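Fibronectin type-III domain-containing protein (PDB 7JGU) is of unknown function but contains a fibronectin type III domain, an extremely heat-stable beta-sandwich from a thermophilic bacterium, which is the piece in this structure. Local coordinates at residues 2-7 / 71-76. Sequence-based numbering, arbitrary orientation.
Sequences TVPDEP and LIAVNE. Unlike the reference sequence in segment 71-76: I72 (reference Arg).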
loop_
_atom_site.group_PDB
_atom_site.type_symbol
_atom_site.label_atom_id
_atom_site.label_comp_id
_atom_site.label_asym_id
_atom_site.label_seq_id
_atom_site.Cartn_x
_atom_site.Cartn_y
_atom_site.Cartn_z
ATOM N N THR A 2 -6.733 -20.805 6.741
ATOM C CA THR A 2 -6.988 -20.252 5.419
ATOM C C THR A 2 -6.045 -19.088 5.148
ATOM O O THR A 2 -5.374 -18.606 6.055
ATOM C CB THR A 2 -8.428 -19.735 5.304
ATOM O OG1 THR A 2 -8.610 -18.624 6.191
ATOM C CG2 THR A 2 -9.418 -20.830 5.652
ATOM N N VAL A 3 -5.997 -18.629 3.903
ATOM C CA VAL A 3 -5.245 -17.417 3.582
ATOM C C VAL A 3 -5.906 -16.242 4.292
ATOM O O VAL A 3 -7.058 -16.346 4.742
ATOM C CB VAL A 3 -5.136 -17.186 2.065
ATOM C CG1 VAL A 3 -4.600 -18.427 1.386
ATOM C CG2 VAL A 3 -6.477 -16.771 1.472
ATOM N N PRO A 4 -5.234 -15.109 4.416
ATOM C CA PRO A 4 -5.846 -13.986 5.119
ATOM C C PRO A 4 -7.000 -13.407 4.335
ATOM O O PRO A 4 -7.129 -13.576 3.117
ATOM C CB PRO A 4 -4.715 -12.958 5.223
ATOM C CG PRO A 4 -3.455 -13.725 4.920
ATOM C CD PRO A 4 -3.863 -14.797 3.980
ATOM N N ASP A 5 -7.825 -12.675 5.066
ATOM C CA ASP A 5 -8.815 -11.827 4.439
ATOM C C ASP A 5 -8.119 -10.765 3.590
ATOM O O ASP A 5 -6.951 -10.437 3.780
ATOM C CB ASP A 5 -9.625 -11.102 5.513
ATOM C CG ASP A 5 -10.670 -11.982 6.197
ATOM O OD1 ASP A 5 -10.841 -13.158 5.834
ATOM O OD2 ASP A 5 -11.339 -11.479 7.123
ATOM N N GLU A 6 -8.851 -10.218 2.650
ATOM C CA GLU A 6 -8.370 -9.034 1.938
ATOM C C GLU A 6 -8.388 -7.831 2.876
ATOM O O GLU A 6 -9.367 -7.638 3.605
ATOM C CB GLU A 6 -9.322 -8.828 0.765
ATOM C CG GLU A 6 -8.939 -7.790 -0.213
ATOM C CD GLU A 6 -9.978 -7.636 -1.323
ATOM O OE1 GLU A 6 -10.342 -8.655 -1.951
ATOM O OE2 GLU A 6 -10.434 -6.503 -1.568
ATOM N N PRO A 7 -7.327 -7.007 2.914
ATOM C CA PRO A 7 -7.390 -5.784 3.717
ATOM C C PRO A 7 -8.481 -4.867 3.214
ATOM O O PRO A 7 -8.790 -4.833 2.025
ATOM C CB PRO A 7 -6.002 -5.154 3.532
ATOM C CG PRO A 7 -5.126 -6.284 3.144
ATOM C CD PRO A 7 -5.996 -7.171 2.290
ATOM N N LEU A 71 -2.090 -3.701 -2.504
ATOM C CA LEU A 71 -1.790 -4.263 -1.198
ATOM C C LEU A 71 -2.355 -5.665 -1.122
ATOM O O LEU A 71 -3.460 -5.916 -1.600
ATOM C CB LEU A 71 -2.469 -3.408 -0.140
ATOM C CG LEU A 71 -2.377 -3.838 1.305
ATOM C CD1 LEU A 71 -0.987 -3.635 1.872
ATOM C CD2 LEU A 71 -3.395 -3.046 2.124
ATOM N N ILE A 72 -1.569 -6.571 -0.540
ATOM C CA ILE A 72 -2.032 -7.905 -0.176
ATOM C C ILE A 72 -1.672 -8.184 1.273
ATOM O O ILE A 72 -0.710 -7.633 1.819
ATOM C CB ILE A 72 -1.453 -9.023 -1.054
ATOM C CG1 ILE A 72 0.035 -8.795 -1.337
ATOM C CG2 ILE A 72 -2.213 -9.090 -2.333
ATOM C CD1 ILE A 72 0.778 -10.049 -1.802
ATOM N N ALA A 73 -2.433 -9.096 1.878
ATOM C CA ALA A 73 -2.083 -9.685 3.160
ATOM C C ALA A 73 -1.594 -11.102 2.882
ATOM O O ALA A 73 -2.093 -11.767 1.981
ATOM C CB ALA A 73 -3.299 -9.744 4.068
ATOM N N VAL A 74 -0.643 -11.570 3.688
ATOM C CA VAL A 74 0.025 -12.842 3.426
ATOM C C VAL A 74 0.163 -13.629 4.720
ATOM O O VAL A 74 0.423 -13.066 5.788
ATOM C CB VAL A 74 1.418 -12.590 2.822
ATOM C CG1 VAL A 74 2.037 -13.893 2.365
ATOM C CG2 VAL A 74 1.351 -11.601 1.670
ATOM N N ASN A 75 -0.026 -14.941 4.629
ATOM C CA ASN A 75 0.360 -15.850 5.703
ATOM C C ASN A 75 0.982 -17.083 5.064
ATOM O O ASN A 75 1.203 -17.129 3.847
ATOM C CB ASN A 75 -0.795 -16.132 6.673
ATOM C CG ASN A 75 -1.900 -16.949 6.066
ATOM O OD1 ASN A 75 -1.722 -17.639 5.072
ATOM N ND2 ASN A 75 -3.068 -16.882 6.678
ATOM N N GLU A 76 1.250 -18.092 5.903
ATOM C CA GLU A 76 1.964 -19.279 5.443
ATOM C C GLU A 76 1.193 -20.020 4.362
ATOM O O GLU A 76 1.792 -20.761 3.569
ATOM C CB GLU A 76 2.225 -20.231 6.617
ATOM C CG GLU A 76 3.034 -19.616 7.738
ATOM C CD GLU A 76 2.165 -19.046 8.841
ATOM O OE1 GLU A 76 0.997 -18.668 8.559
ATOM O OE2 GLU A 76 2.648 -18.981 9.994
#
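V3 CA lies 6.2 Å from N75 CA and P4 CA lies 6.0 Å from A73 CA, where segments 2-7 and 71-75 run roughly antiparallel, their end-to-end directions 155° apart. The N-terminal segment is extended but belongs to no regular strand. P4 and P7, three residues apart, point their CB atoms toward the strand, which answers with L71, A73 and N75. P4 sits between two of these: CB lies 3.7 Å from A73 CB, and CD lies 3.5 Å from N75 ND2. A73 CB also meets P7 CG at 4.0 Å, so its methyl is shared by both rings. With CG anti to the backbone N (chi1 176°), the L71 side chain reaches toward P7, and its CD2 packs 3.6 Å from P7 CB. In this fibronectin type III sandwich the segment leads into strand 11-15 of the three-stranded sheet. It lies along strand 66-75 of the four-stranded sheet, over the side that bears L71, A73 and N75. Y35 on the adjacent strand also touches L71 and A73. At the end of the strand, N75 ND2 donates to T2 O at 2.9 Å, nearly straight at 167°. The acceptor lies close to the amide plane, and the bond uses a carbonyl lone pair. ND2 also bonds G31 O, and OD1 takes the backbone N of L77, which holds the amide from both ends. Replacing N75 by an alanine removes the amide, and would probably leave T2 O without this donor, P4 CD without its cover and the N-terminal end freer to move.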